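Local coordinates for protein aryl esterase (Mycobacterium smegmatis, PDB 2Q0Q) that hydrolyses aryl esters as an SGNH-family esterase and also catalyses acyl transfer to alcohols in water, at residues Thr25-Phe28 / Val32-Thr35; Leu38-Gly43 / Asn200-Gly205; Asn69-Leu74 / Val115-Thr120; Pro148-Ile153 / Asp192-Thr197; Pro178-Gly183 / Ala209-Ser214. All blocks are in the same frame, centred on the assembly; numbering follows the deposited sequence.

Contact 1: residues Thr25-Phe28 / Val32-Thr35; sequences TERF and VRWT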
# COMPACT_ATOMS: atom_id res chain seq x y z
N THR G 25 -14.77 -4.00 32.45
CA THR G 25 -16.10 -4.40 32.82
C THR G 25 -16.44 -5.80 32.32
O THR G 25 -15.57 -6.56 31.87
CB THR G 25 -17.17 -3.37 32.33
OG1 THR G 25 -18.38 -3.55 33.08
CG2 THR G 25 -17.43 -3.49 30.81
N GLU G 26 -17.72 -6.13 32.46
CA GLU G 26 -18.24 -7.44 32.08
C GLU G 26 -19.49 -7.26 31.23
O GLU G 26 -19.93 -6.13 30.96
CB GLU G 26 -18.53 -8.30 33.33
CG GLU G 26 -17.29 -8.65 34.16
CD GLU G 26 -16.88 -7.55 35.17
OE1 GLU G 26 -17.77 -6.93 35.80
OE2 GLU G 26 -15.66 -7.34 35.35
N ARG G 27 -20.00 -8.39 30.75
CA ARG G 27 -21.16 -8.42 29.89
C ARG G 27 -22.44 -8.54 30.70
O ARG G 27 -22.52 -9.32 31.64
CB ARG G 27 -21.06 -9.62 28.96
CG ARG G 27 -21.87 -9.52 27.73
CD ARG G 27 -21.47 -10.62 26.75
NE ARG G 27 -22.24 -10.53 25.52
CZ ARG G 27 -22.12 -11.34 24.47
NH1 ARG G 27 -21.24 -12.35 24.46
NH2 ARG G 27 -22.91 -11.14 23.42
N PHE G 28 -23.45 -7.78 30.32
CA PHE G 28 -24.79 -7.97 30.87
C PHE G 28 -25.21 -9.43 30.66
O PHE G 28 -24.89 -10.03 29.63
CB PHE G 28 -25.80 -7.04 30.17
CG PHE G 28 -25.93 -5.66 30.81
CD1 PHE G 28 -26.32 -5.50 32.14
CD2 PHE G 28 -25.68 -4.51 30.07
CE1 PHE G 28 -26.45 -4.24 32.72
CE2 PHE G 28 -25.80 -3.24 30.64
CZ PHE G 28 -26.18 -3.11 31.97
N VAL G 32 -30.58 -10.16 30.16
CA VAL G 32 -30.64 -8.76 30.54
C VAL G 32 -30.23 -7.81 29.43
O VAL G 32 -30.85 -6.77 29.24
CB VAL G 32 -29.81 -8.50 31.82
CG1 VAL G 32 -29.78 -7.02 32.16
CG2 VAL G 32 -30.39 -9.32 32.98
N ARG G 33 -29.19 -8.16 28.68
CA ARG G 33 -28.87 -7.39 27.50
C ARG G 33 -30.07 -7.41 26.52
O ARG G 33 -30.88 -8.32 26.53
CB ARG G 33 -27.55 -7.86 26.87
CG ARG G 33 -27.41 -9.33 26.49
CD ARG G 33 -25.96 -9.58 26.18
NE ARG G 33 -25.72 -10.90 25.59
CZ ARG G 33 -25.21 -11.96 26.22
NH1 ARG G 33 -24.89 -11.90 27.50
NH2 ARG G 33 -25.04 -13.09 25.55
N TRP G 34 -30.20 -6.36 25.72
CA TRP G 34 -31.40 -6.19 24.91
C TRP G 34 -31.56 -7.25 23.83
O TRP G 34 -32.67 -7.57 23.45
CB TRP G 34 -31.49 -4.76 24.31
CG TRP G 34 -30.47 -4.40 23.25
CD1 TRP G 34 -29.35 -3.63 23.41
CD2 TRP G 34 -30.53 -4.75 21.87
NE1 TRP G 34 -28.69 -3.50 22.21
CE2 TRP G 34 -29.38 -4.20 21.26
CE3 TRP G 34 -31.41 -5.52 21.10
CZ2 TRP G 34 -29.12 -4.36 19.90
CZ3 TRP G 34 -31.14 -5.68 19.75
CH2 TRP G 34 -30.01 -5.11 19.16
N THR G 35 -30.43 -7.80 23.36
CA THR G 35 -30.49 -8.91 22.40
C THR G 35 -31.20 -10.14 23.01
O THR G 35 -31.92 -10.87 22.32
CB THR G 35 -29.08 -9.30 21.86
OG1 THR G 35 -28.19 -9.60 22.95
CG2 THR G 35 -28.50 -8.16 21.07
O HOH W 1 -25.19 -9.38 22.90

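Contact 2: residues Leu38-Gly43 / Asn200-Gly205; sequences LAQQLG and NNRDLG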
# COMPACT_ATOMS: atom_id res chain seq x y z
N LEU G 38 -34.88 -9.20 23.44
CA LEU G 38 -35.45 -9.37 22.10
C LEU G 38 -35.81 -10.83 21.86
O LEU G 38 -36.92 -11.13 21.43
CB LEU G 38 -34.48 -8.85 21.02
CG LEU G 38 -34.91 -8.97 19.55
CD1 LEU G 38 -36.17 -8.21 19.23
CD2 LEU G 38 -33.79 -8.46 18.68
N ALA G 39 -34.88 -11.73 22.16
CA ALA G 39 -35.09 -13.16 21.92
C ALA G 39 -36.26 -13.72 22.73
O ALA G 39 -37.08 -14.49 22.20
CB ALA G 39 -33.80 -13.93 22.21
N GLN G 40 -36.31 -13.34 24.02
CA GLN G 40 -37.41 -13.68 24.95
C GLN G 40 -38.75 -13.23 24.39
O GLN G 40 -39.72 -14.00 24.34
CB GLN G 40 -37.28 -12.94 26.30
CG GLN G 40 -36.20 -13.39 27.25
CD GLN G 40 -36.03 -12.38 28.41
OE1 GLN G 40 -37.02 -11.86 28.96
NE2 GLN G 40 -34.78 -12.10 28.78
N GLN G 41 -38.79 -11.96 24.00
CA GLN G 41 -40.02 -11.33 23.57
C GLN G 41 -40.52 -11.94 22.27
O GLN G 41 -41.72 -12.09 22.08
CB GLN G 41 -39.82 -9.82 23.42
CG GLN G 41 -39.62 -9.10 24.75
CD GLN G 41 -40.88 -9.04 25.58
OE1 GLN G 41 -41.91 -8.53 25.14
NE2 GLN G 41 -40.81 -9.54 26.80
N LEU G 42 -39.60 -12.29 21.37
CA LEU G 42 -39.98 -12.84 20.08
C LEU G 42 -40.40 -14.30 20.18
O LEU G 42 -41.35 -14.73 19.52
CB LEU G 42 -38.81 -12.70 19.11
CG LEU G 42 -38.56 -11.32 18.54
CD1 LEU G 42 -37.24 -11.28 17.76
CD2 LEU G 42 -39.76 -10.86 17.69
N GLY G 43 -39.70 -15.07 21.01
CA GLY G 43 -40.04 -16.46 21.24
C GLY G 43 -39.47 -17.39 20.20
O GLY G 43 -38.65 -17.00 19.37
N ASN G 200 -32.78 0.49 30.34
CA ASN G 200 -32.45 0.80 28.92
C ASN G 200 -32.49 -0.43 28.03
O ASN G 200 -33.07 -0.39 26.93
CB ASN G 200 -31.03 1.37 28.78
CG ASN G 200 -30.87 2.76 29.27
OD1 ASN G 200 -29.73 3.24 29.44
ND2 ASN G 200 -31.99 3.45 29.50
N ASN G 201 -31.83 -1.51 28.48
CA ASN G 201 -31.75 -2.75 27.69
C ASN G 201 -33.13 -3.36 27.51
O ASN G 201 -33.54 -3.75 26.41
CB ASN G 201 -30.84 -3.77 28.37
CG ASN G 201 -29.39 -3.55 28.02
OD1 ASN G 201 -28.97 -3.85 26.91
ND2 ASN G 201 -28.62 -3.00 28.98
N ARG G 202 -33.87 -3.44 28.60
CA ARG G 202 -35.21 -4.01 28.55
C ARG G 202 -36.15 -3.24 27.60
O ARG G 202 -36.85 -3.85 26.79
CB ARG G 202 -35.77 -4.06 29.96
CG ARG G 202 -37.19 -4.56 30.09
CD ARG G 202 -37.18 -6.03 30.04
NE ARG G 202 -38.53 -6.57 30.03
CZ ARG G 202 -38.80 -7.87 29.98
NH1 ARG G 202 -37.81 -8.76 29.96
NH2 ARG G 202 -40.06 -8.28 29.98
N ASP G 203 -36.19 -1.92 27.71
CA ASP G 203 -37.09 -1.14 26.87
C ASP G 203 -36.73 -1.23 25.38
O ASP G 203 -37.63 -1.25 24.52
CB ASP G 203 -37.09 0.34 27.28
CG ASP G 203 -37.71 0.58 28.65
OD1 ASP G 203 -38.59 -0.20 29.09
OD2 ASP G 203 -37.33 1.58 29.29
N LEU G 204 -35.43 -1.21 25.09
CA LEU G 204 -34.97 -1.30 23.70
C LEU G 204 -35.34 -2.66 23.09
O LEU G 204 -35.78 -2.74 21.94
CB LEU G 204 -33.45 -1.09 23.59
CG LEU G 204 -32.95 -0.94 22.14
CD1 LEU G 204 -33.62 0.25 21.46
CD2 LEU G 204 -31.47 -0.82 22.08
N GLY G 205 -35.15 -3.71 23.87
CA GLY G 205 -35.55 -5.08 23.47
C GLY G 205 -37.03 -5.27 23.15
O GLY G 205 -37.41 -5.94 22.17

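Contact 3: residues Asn69-Leu74 / Val115-Thr120; sequences NGASYL and VTQVLT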
# COMPACT_ATOMS: atom_id res chain seq x y z
N ASN G 69 -13.39 -2.00 12.71
CA ASN G 69 -14.08 -1.52 11.51
C ASN G 69 -15.26 -2.43 11.16
O ASN G 69 -15.06 -3.58 10.67
CB ASN G 69 -13.08 -1.45 10.35
CG ASN G 69 -13.68 -0.86 9.07
OD1 ASN G 69 -14.86 -1.06 8.76
ND2 ASN G 69 -12.85 -0.15 8.32
N GLY G 70 -16.48 -1.94 11.39
CA GLY G 70 -17.68 -2.77 11.20
C GLY G 70 -17.78 -3.31 9.79
O GLY G 70 -18.01 -4.51 9.58
N ALA G 71 -17.51 -2.45 8.79
CA ALA G 71 -17.65 -2.83 7.38
C ALA G 71 -16.60 -3.85 6.94
O ALA G 71 -16.78 -4.49 5.91
CB ALA G 71 -17.56 -1.61 6.49
N SER G 72 -15.53 -3.97 7.71
CA SER G 72 -14.49 -4.96 7.37
C SER G 72 -15.00 -6.35 7.67
O SER G 72 -14.59 -7.32 7.03
CB SER G 72 -13.20 -4.72 8.17
OG SER G 72 -12.54 -3.54 7.75
N TYR G 73 -15.88 -6.45 8.66
CA TYR G 73 -16.32 -7.71 9.23
C TYR G 73 -17.68 -8.14 8.67
O TYR G 73 -17.95 -9.33 8.50
CB TYR G 73 -16.37 -7.51 10.73
CG TYR G 73 -16.65 -8.69 11.62
CD1 TYR G 73 -17.95 -9.04 11.96
CD2 TYR G 73 -15.62 -9.37 12.26
CE1 TYR G 73 -18.22 -10.09 12.84
CE2 TYR G 73 -15.87 -10.42 13.13
CZ TYR G 73 -17.17 -10.77 13.43
OH TYR G 73 -17.44 -11.79 14.32
N LEU G 74 -18.56 -7.17 8.40
CA LEU G 74 -19.96 -7.53 8.17
C LEU G 74 -20.19 -8.50 7.00
O LEU G 74 -20.94 -9.45 7.14
CB LEU G 74 -20.84 -6.29 8.02
CG LEU G 74 -22.33 -6.55 7.79
CD1 LEU G 74 -22.94 -7.35 8.92
CD2 LEU G 74 -23.08 -5.21 7.62
N VAL G 115 -25.45 -0.95 5.15
CA VAL G 115 -26.73 -1.27 4.52
C VAL G 115 -26.54 -1.89 3.16
O VAL G 115 -27.11 -2.92 2.86
CB VAL G 115 -27.64 -0.03 4.38
CG1 VAL G 115 -28.96 -0.36 3.65
CG2 VAL G 115 -27.94 0.56 5.76
N THR G 116 -25.67 -1.29 2.37
CA THR G 116 -25.39 -1.81 1.03
C THR G 116 -24.83 -3.24 1.08
O THR G 116 -25.25 -4.10 0.27
CB THR G 116 -24.43 -0.86 0.27
OG1 THR G 116 -25.06 0.42 0.12
CG2 THR G 116 -24.12 -1.39 -1.11
N GLN G 117 -23.95 -3.49 2.04
CA GLN G 117 -23.44 -4.87 2.29
C GLN G 117 -24.58 -5.87 2.62
O GLN G 117 -24.56 -7.03 2.18
CB GLN G 117 -22.39 -4.87 3.40
CG GLN G 117 -21.08 -4.18 3.06
CD GLN G 117 -20.10 -4.10 4.23
OE1 GLN G 117 -20.48 -4.25 5.39
NE2 GLN G 117 -18.81 -3.88 3.91
N VAL G 118 -25.60 -5.44 3.37
CA VAL G 118 -26.74 -6.34 3.60
C VAL G 118 -27.58 -6.55 2.32
O VAL G 118 -27.96 -7.67 1.98
CB VAL G 118 -27.65 -5.87 4.74
CG1 VAL G 118 -28.83 -6.81 4.85
CG2 VAL G 118 -26.85 -5.81 6.06
N LEU G 119 -27.88 -5.45 1.62
CA LEU G 119 -28.75 -5.52 0.44
C LEU G 119 -28.16 -6.35 -0.69
O LEU G 119 -28.90 -6.94 -1.48
CB LEU G 119 -29.07 -4.12 -0.07
CG LEU G 119 -29.87 -3.27 0.92
CD1 LEU G 119 -30.00 -1.85 0.36
CD2 LEU G 119 -31.26 -3.86 1.27
N THR G 120 -26.83 -6.42 -0.75
CA THR G 120 -26.11 -7.12 -1.82
C THR G 120 -25.60 -8.50 -1.39
O THR G 120 -24.79 -9.09 -2.11
CB THR G 120 -24.89 -6.30 -2.31
OG1 THR G 120 -23.94 -6.12 -1.25
CG2 THR G 120 -25.33 -4.95 -2.86

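Contact 4: residues Pro148-Ile153 / Asp192-Thr197; sequences PWFQLI and DGIHFT. With SO4 (sulfate ion), chain U.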
# COMPACT_ATOMS: atom_id res chain seq x y z
N PRO G 148 -12.77 11.19 33.24
CA PRO G 148 -12.03 12.13 32.37
C PRO G 148 -11.55 11.55 31.05
O PRO G 148 -11.44 12.29 30.07
CB PRO G 148 -10.85 12.58 33.23
CG PRO G 148 -10.68 11.47 34.27
CD PRO G 148 -12.11 11.05 34.56
N TRP G 149 -11.21 10.25 31.02
CA TRP G 149 -10.75 9.62 29.78
C TRP G 149 -11.90 9.51 28.81
O TRP G 149 -11.75 9.84 27.64
CB TRP G 149 -10.11 8.24 29.99
CG TRP G 149 -9.64 7.67 28.68
CD1 TRP G 149 -10.14 6.59 28.03
CD2 TRP G 149 -8.62 8.22 27.83
NE1 TRP G 149 -9.50 6.41 26.82
CE2 TRP G 149 -8.56 7.40 26.68
CE3 TRP G 149 -7.77 9.33 27.92
CZ2 TRP G 149 -7.66 7.64 25.64
CZ3 TRP G 149 -6.87 9.57 26.88
CH2 TRP G 149 -6.84 8.74 25.76
N PHE G 150 -13.05 9.02 29.26
CA PHE G 150 -14.25 9.05 28.41
C PHE G 150 -14.61 10.48 27.96
O PHE G 150 -14.90 10.70 26.80
CB PHE G 150 -15.46 8.42 29.07
CG PHE G 150 -15.54 6.91 28.98
CD1 PHE G 150 -16.05 6.20 30.07
CD2 PHE G 150 -15.15 6.18 27.82
CE1 PHE G 150 -16.18 4.83 30.03
CE2 PHE G 150 -15.29 4.81 27.79
CZ PHE G 150 -15.80 4.13 28.90
N GLN G 151 -14.60 11.44 28.88
CA GLN G 151 -14.84 12.82 28.48
C GLN G 151 -13.92 13.25 27.33
O GLN G 151 -14.36 13.94 26.42
CB GLN G 151 -14.65 13.77 29.67
CG GLN G 151 -15.65 13.63 30.77
CD GLN G 151 -15.49 14.73 31.84
OE1 GLN G 151 -15.59 15.93 31.52
NE2 GLN G 151 -15.28 14.34 33.08
N LEU G 152 -12.65 12.84 27.37
CA LEU G 152 -11.66 13.24 26.38
C LEU G 152 -11.95 12.60 25.03
O LEU G 152 -12.03 13.31 24.01
CB LEU G 152 -10.23 12.87 26.81
CG LEU G 152 -9.58 13.89 27.74
CD1 LEU G 152 -8.50 13.28 28.62
CD2 LEU G 152 -9.04 15.09 26.93
N ILE G 153 -12.07 11.27 25.00
CA ILE G 153 -12.21 10.59 23.70
C ILE G 153 -13.54 10.91 23.02
O ILE G 153 -13.65 10.85 21.78
CB ILE G 153 -12.01 9.04 23.78
CG1 ILE G 153 -13.12 8.36 24.57
CG2 ILE G 153 -10.64 8.70 24.38
CD1 ILE G 153 -13.08 6.86 24.52
N ASP G 192 -21.75 5.89 33.17
CA ASP G 192 -20.60 6.41 32.43
C ASP G 192 -20.97 7.39 31.32
O ASP G 192 -20.08 8.00 30.73
CB ASP G 192 -19.77 5.26 31.89
CG ASP G 192 -20.51 4.40 30.86
OD1 ASP G 192 -21.67 4.74 30.49
OD2 ASP G 192 -19.92 3.39 30.45
N GLY G 193 -22.28 7.56 31.07
CA GLY G 193 -22.79 8.51 30.06
C GLY G 193 -22.76 7.96 28.65
O GLY G 193 -23.09 8.68 27.68
N ILE G 194 -22.37 6.69 28.53
CA ILE G 194 -22.19 6.04 27.24
C ILE G 194 -23.07 4.80 27.10
O ILE G 194 -23.73 4.61 26.07
CB ILE G 194 -20.71 5.63 27.02
CG1 ILE G 194 -19.77 6.84 27.16
CG2 ILE G 194 -20.55 4.91 25.65
CD1 ILE G 194 -18.30 6.46 27.33
N HIS G 195 -23.04 3.93 28.11
CA HIS G 195 -23.65 2.62 28.00
C HIS G 195 -25.00 2.57 28.69
O HIS G 195 -25.47 3.59 29.23
CB HIS G 195 -22.66 1.54 28.48
CG HIS G 195 -21.37 1.55 27.71
ND1 HIS G 195 -20.24 2.19 28.16
CD2 HIS G 195 -21.06 1.03 26.49
CE1 HIS G 195 -19.27 2.05 27.26
NE2 HIS G 195 -19.74 1.36 26.23
N PHE G 196 -25.65 1.40 28.59
CA PHE G 196 -27.05 1.25 28.98
C PHE G 196 -27.21 0.70 30.36
O PHE G 196 -26.46 -0.16 30.79
CB PHE G 196 -27.83 0.30 28.07
CG PHE G 196 -28.04 0.78 26.65
CD1 PHE G 196 -28.47 -0.13 25.67
CD2 PHE G 196 -27.84 2.11 26.27
CE1 PHE G 196 -28.70 0.28 24.34
CE2 PHE G 196 -28.05 2.52 24.95
CZ PHE G 196 -28.47 1.59 23.97
N THR G 197 -28.25 1.17 31.04
CA THR G 197 -28.73 0.53 32.26
C THR G 197 -29.49 -0.74 31.91
O THR G 197 -29.73 -1.04 30.72
CB THR G 197 -29.69 1.42 33.03
OG1 THR G 197 -30.77 1.81 32.16
CG2 THR G 197 -28.96 2.66 33.54
S SO4 U . -17.43 1.73 23.21
O1 SO4 U . -18.02 3.12 23.28
O2 SO4 U . -18.22 0.91 22.27
O3 SO4 U . -15.99 1.91 22.93
O4 SO4 U . -17.58 1.11 24.53

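Contact 5: residues Pro178-Gly183 / Ala209-Ser214; sequences PFFDAG and AEQVRS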
# COMPACT_ATOMS: atom_id res chain seq x y z
N PRO G 178 -36.05 0.06 6.10
CA PRO G 178 -36.62 0.39 7.42
C PRO G 178 -35.63 1.08 8.37
O PRO G 178 -34.47 0.70 8.44
CB PRO G 178 -37.01 -1.00 7.99
CG PRO G 178 -37.00 -1.92 6.88
CD PRO G 178 -36.06 -1.39 5.85
N PHE G 179 -36.15 2.06 9.11
CA PHE G 179 -35.40 2.79 10.13
C PHE G 179 -36.11 2.72 11.48
O PHE G 179 -37.35 2.74 11.54
CB PHE G 179 -35.24 4.25 9.71
CG PHE G 179 -34.77 5.15 10.82
CD1 PHE G 179 -33.42 5.17 11.18
CD2 PHE G 179 -35.67 5.95 11.51
CE1 PHE G 179 -32.98 5.98 12.21
CE2 PHE G 179 -35.22 6.78 12.54
CZ PHE G 179 -33.88 6.79 12.89
N PHE G 180 -35.33 2.69 12.56
CA PHE G 180 -35.86 2.85 13.92
C PHE G 180 -34.87 3.64 14.78
O PHE G 180 -33.68 3.38 14.77
CB PHE G 180 -36.14 1.48 14.55
CG PHE G 180 -36.63 1.55 15.98
CD1 PHE G 180 -37.95 1.90 16.26
CD2 PHE G 180 -35.77 1.25 17.04
CE1 PHE G 180 -38.39 1.99 17.60
CE2 PHE G 180 -36.21 1.32 18.36
CZ PHE G 180 -37.52 1.68 18.64
N ASP G 181 -35.39 4.59 15.55
CA ASP G 181 -34.56 5.38 16.44
C ASP G 181 -34.66 4.83 17.85
O ASP G 181 -35.68 5.00 18.53
CB ASP G 181 -35.02 6.85 16.42
CG ASP G 181 -34.20 7.76 17.35
OD1 ASP G 181 -33.09 7.37 17.78
OD2 ASP G 181 -34.71 8.87 17.66
N ALA G 182 -33.56 4.27 18.32
CA ALA G 182 -33.49 3.77 19.69
C ALA G 182 -33.73 4.90 20.68
O ALA G 182 -34.29 4.68 21.75
CB ALA G 182 -32.16 3.12 19.94
N GLY G 183 -33.35 6.13 20.31
CA GLY G 183 -33.57 7.29 21.15
C GLY G 183 -35.04 7.66 21.29
O GLY G 183 -35.35 8.44 22.17
N ALA G 209 -38.53 -5.86 19.45
CA ALA G 209 -39.34 -7.07 19.25
C ALA G 209 -40.56 -6.70 18.39
O ALA G 209 -40.87 -7.38 17.41
CB ALA G 209 -39.76 -7.66 20.58
N GLU G 210 -41.23 -5.60 18.71
CA GLU G 210 -42.34 -5.15 17.87
C GLU G 210 -41.88 -4.82 16.44
O GLU G 210 -42.56 -5.15 15.46
CB GLU G 210 -43.02 -3.93 18.55
CG GLU G 210 -44.22 -3.39 17.79
CD GLU G 210 -43.87 -2.33 16.74
OE1 GLU G 210 -42.80 -1.67 16.87
OE2 GLU G 210 -44.65 -2.31 15.70
N GLN G 211 -40.73 -4.18 16.32
CA GLN G 211 -40.21 -3.81 15.02
C GLN G 211 -39.95 -5.07 14.18
O GLN G 211 -40.33 -5.11 13.02
CB GLN G 211 -38.92 -3.01 15.17
CG GLN G 211 -39.15 -1.63 15.73
CD GLN G 211 -39.67 -0.71 14.67
OE1 GLN G 211 -38.94 -0.38 13.73
NE2 GLN G 211 -40.96 -0.35 14.77
N VAL G 212 -39.29 -6.07 14.77
CA VAL G 212 -39.00 -7.33 14.09
C VAL G 212 -40.27 -8.02 13.60
O VAL G 212 -40.35 -8.43 12.44
CB VAL G 212 -38.22 -8.29 14.99
CG1 VAL G 212 -38.16 -9.70 14.38
CG2 VAL G 212 -36.81 -7.76 15.19
N ARG G 213 -41.26 -8.17 14.47
CA ARG G 213 -42.48 -8.82 14.04
C ARG G 213 -43.16 -8.03 12.93
O ARG G 213 -43.82 -8.59 12.07
CB ARG G 213 -43.46 -8.97 15.20
CG ARG G 213 -43.03 -9.91 16.29
CD ARG G 213 -44.09 -9.91 17.38
NE ARG G 213 -43.57 -10.37 18.66
CZ ARG G 213 -43.29 -9.60 19.71
NH1 ARG G 213 -43.50 -8.28 19.73
NH2 ARG G 213 -42.82 -10.18 20.80
N SER G 214 -43.02 -6.70 12.97
CA SER G 214 -43.66 -5.85 11.99
C SER G 214 -43.07 -6.00 10.58
O SER G 214 -43.79 -5.86 9.58
CB SER G 214 -43.56 -4.39 12.44
OG SER G 214 -43.66 -3.54 11.32
O HOH W 2 -39.10 0.46 11.20

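Contact 1: residues Thr25-Phe28 / Val32-Thr35
The loop that leads into helix 34-42 is closed by Arg27 and Arg33, whose guanidinium groups stack face to face. The two planes lie 24° apart with their centres separated by 3.6 Å, and Arg27 NE sits over the middle of the Arg33 group, 3.4 Å from Arg33 CZ. Arg33 occupies the N-cap position of the helix. With chi1 at 56°, its CG lies between the backbone N and the carbonyl carbon, and the extended chain beyond carries the guanidinium back across the loop. There Arg33 NH1 donates to Phe28 O over 2.8 Å at an N-H...O angle of 151°, the oxygen lying in the guanidinium plane. Beside this polar layer Phe28 CD1 touches Val32 CG1 at 3.8 Å. A water accepts from Arg27 NH2 at 2.9 Å and, weakly, from Arg33 NE, and gives a hydrogen to Thr35 OG1 at 3.0 Å. Further partners hold the pair in place: Glu50 forms a salt bridge with Arg33 NH2 and a hydrogen bond with Thr35 OG1, while Arg27 NE donates to Trp14 O and Arg27 N to Tyr129 OH of a second subunit. Two like-charged groups can lie this close probably because the Glu50 carboxylate offsets their charge, and the in-plane bond to Phe28 O, with the salt bridge to Glu50, probably limits rotation of the Arg33 guanidinium.

Contact 2: residues Leu38-Gly43 / Asn200-Gly205
Polar contact between Arg202 and the glutamines of helix 34-42 is loose. Arg202 CG is anti to the backbone N (chi1 177°) and the chain bends at chi2, which brings the guanidinium across to the other helix. Arg202 NH1 reaches Gln40 OE1 at 3.4 Å, near the guanidinium plane, in a weak hydrogen bond with an N-H...O angle of 138°. Gln41 NE2 approaches Arg202 NH2 to 3.5 Å, but both are donors, so this is contact without a bond. The close packing is at Gly205, where the absence of a side chain lets the backbones come together: Leu38 CA and Gly205 CA are 4.5 Å apart, and Leu38 CD1 rests 3.9 Å from Gly205 O. The local axes of 38-42 and 200-205 approach to 9.8 Å and cross at -41°. Leu38 and Leu204 also reach the central sheet, touching Ile88 and Met90 of strand 86-90, while Leu38 and Gln41 pack on Ala209 further along helix 198-215.

Contact 3: residues Asn69-Leu74 / Val115-Thr120
Gln117 lays its terminal amide against Ala71 and Leu74, spanning the gap between helices 104-119 and 70-81. CG is anti to the carbonyl carbon (chi1 -68°) at the start of an extended chain that carries the amide to the first turn of the other helix. Gln117 NE2 donates to Ala71 O over 2.9 Å with an N-H...O angle of 158°. It arrives in the carbonyl plane, on a lone pair, and the same nitrogen lies 3.7 Å from Ala71 CB. The other branch of the amide is in apolar surroundings: Gln117 OE1 is 3.3 Å from Leu74 CB and 3.6 Å from Leu74 CD2. This oxygen is buried with no polar partner in the model; the NE2 bond fixes the amide with OE1 on the Leu74 side. Next to it, Leu74 CD2 meets Val118 CG2 at 4.1 Å, and Val118 also touches Val134 of strand 133-138. Asn69, at the N-cap, accepts a weak bond from Ser72 N with its OD1, while Tyr73 stacks on Tyr73 of a second subunit. The two short axes run 10.4 Å apart and only 10° from parallel. Neighbouring parallel helices of this kind, each lying between two strands of the parallel sheet in chain order, are typical of beta-alpha-beta units in the three-layer alpha/beta/alpha fold of SGNH hydrolases.

Contact 4: residues Pro148-Ile153 / Asp192-Thr197
The probable catalytic site, where Asp192 and His195 match the acid and base of a Ser-His-Asp triad with Ser11, is flanked by Phe150 of helix 148-153. Ile194 CD1 lies over the middle of one face of the Phe150 ring in a CH-pi contact, 15° off the ring normal, although its modelled height is doubtful. The far end of the Phe150 ring lies near the site, at an oblique angle: CE1 is 4.0 Å from Asp192 OD2 and CZ is 4.4 Å from His195 CE1. In SGNH enzymes the Asp and His come from one short loop close in sequence, and 192-197 has that layout. Asp192 OD2 accepts from His195 ND1 at 2.6 Å along an almost straight path (175°), on the syn side of the carboxylate and in the imidazole plane. Asp192 OD1 takes two backbone hydrogens, from Ile194 N at 2.9 Å, an Asx turn, and from His195 N at 2.9 Å, which together fix the carboxylate's rotation. Elsewhere on the imidazole edge, His195 NE2 donates to sulfate O4 at 2.8 Å. The sulfate also bonds Ser11 OG, Ala55 N, Asn94 ND2 and Lys97 NZ, consistent with an oxyanion-binding pocket. Phe174 of a third subunit meets the Phe150 ring edge-to-face.

Contact 5: residues Pro178-Gly183 / Ala209-Ser214
One face of the Phe180 ring is covered by Gln211, whose CG stands off toward the rim in a CH-pi contact, 4.2 Å from the ring centroid and 25° off the normal. The amide of Gln211 follows the ring at a plane angle of 30°, so Gln211 CD comes to 3.5 Å from Phe180 CD1 and Gln211 OE1 to 3.5 Å from Phe180 CB. Within this chain, strand 179-181 is an outermost strand of the parallel sheet, and helix 198-215 packs over it in the alpha/beta/alpha sandwich of the SGNH fold. The Phe180 ring also touches Ala207 and Leu208 of the same helix and Leu135 of the adjacent strand. Phe179 points the other way, onto helix 164-175, as expected of successive residues in a strand between two helical layers. The bend at chi2 (-78°) turns the Gln211 amide back alongside the CB-CD1 side of the ring. The rotation of the Gln211 amide is set partly by Glu210, whose OE1 accepts from Gln211 NE2 at 3.1 Å through its syn lone pair, in the amide plane. No direct hydrogen bond joins strand and helix here. Instead a single water gives one hydrogen to Phe179 O at 2.9 Å and the other to Gln211 OE1 at 2.7 Å.

Overall arrangement
Following the chain, contact 1 closes a short loop at the start of helix 34-42, and contact 2 then opens on that helix and closes only on helix 198-215. Its long loop encloses contact 3, between helices 70-81 and 104-119, and after it contact 4, which ties helix 148-153 to the His195 loop. Contact 5 starts on strand 179-181 and ends beyond contact 2 on helix 198-215, so it crosses both contact 2 and contact 4. Contacts 1, 2 and 4 meet around Asn201 and Phe196, and contacts 2 and 5 touch through Ala209. Contact 3 lies across the chain's centre from contacts 1, 2 and 4, about 24 Å between centres from contact 2.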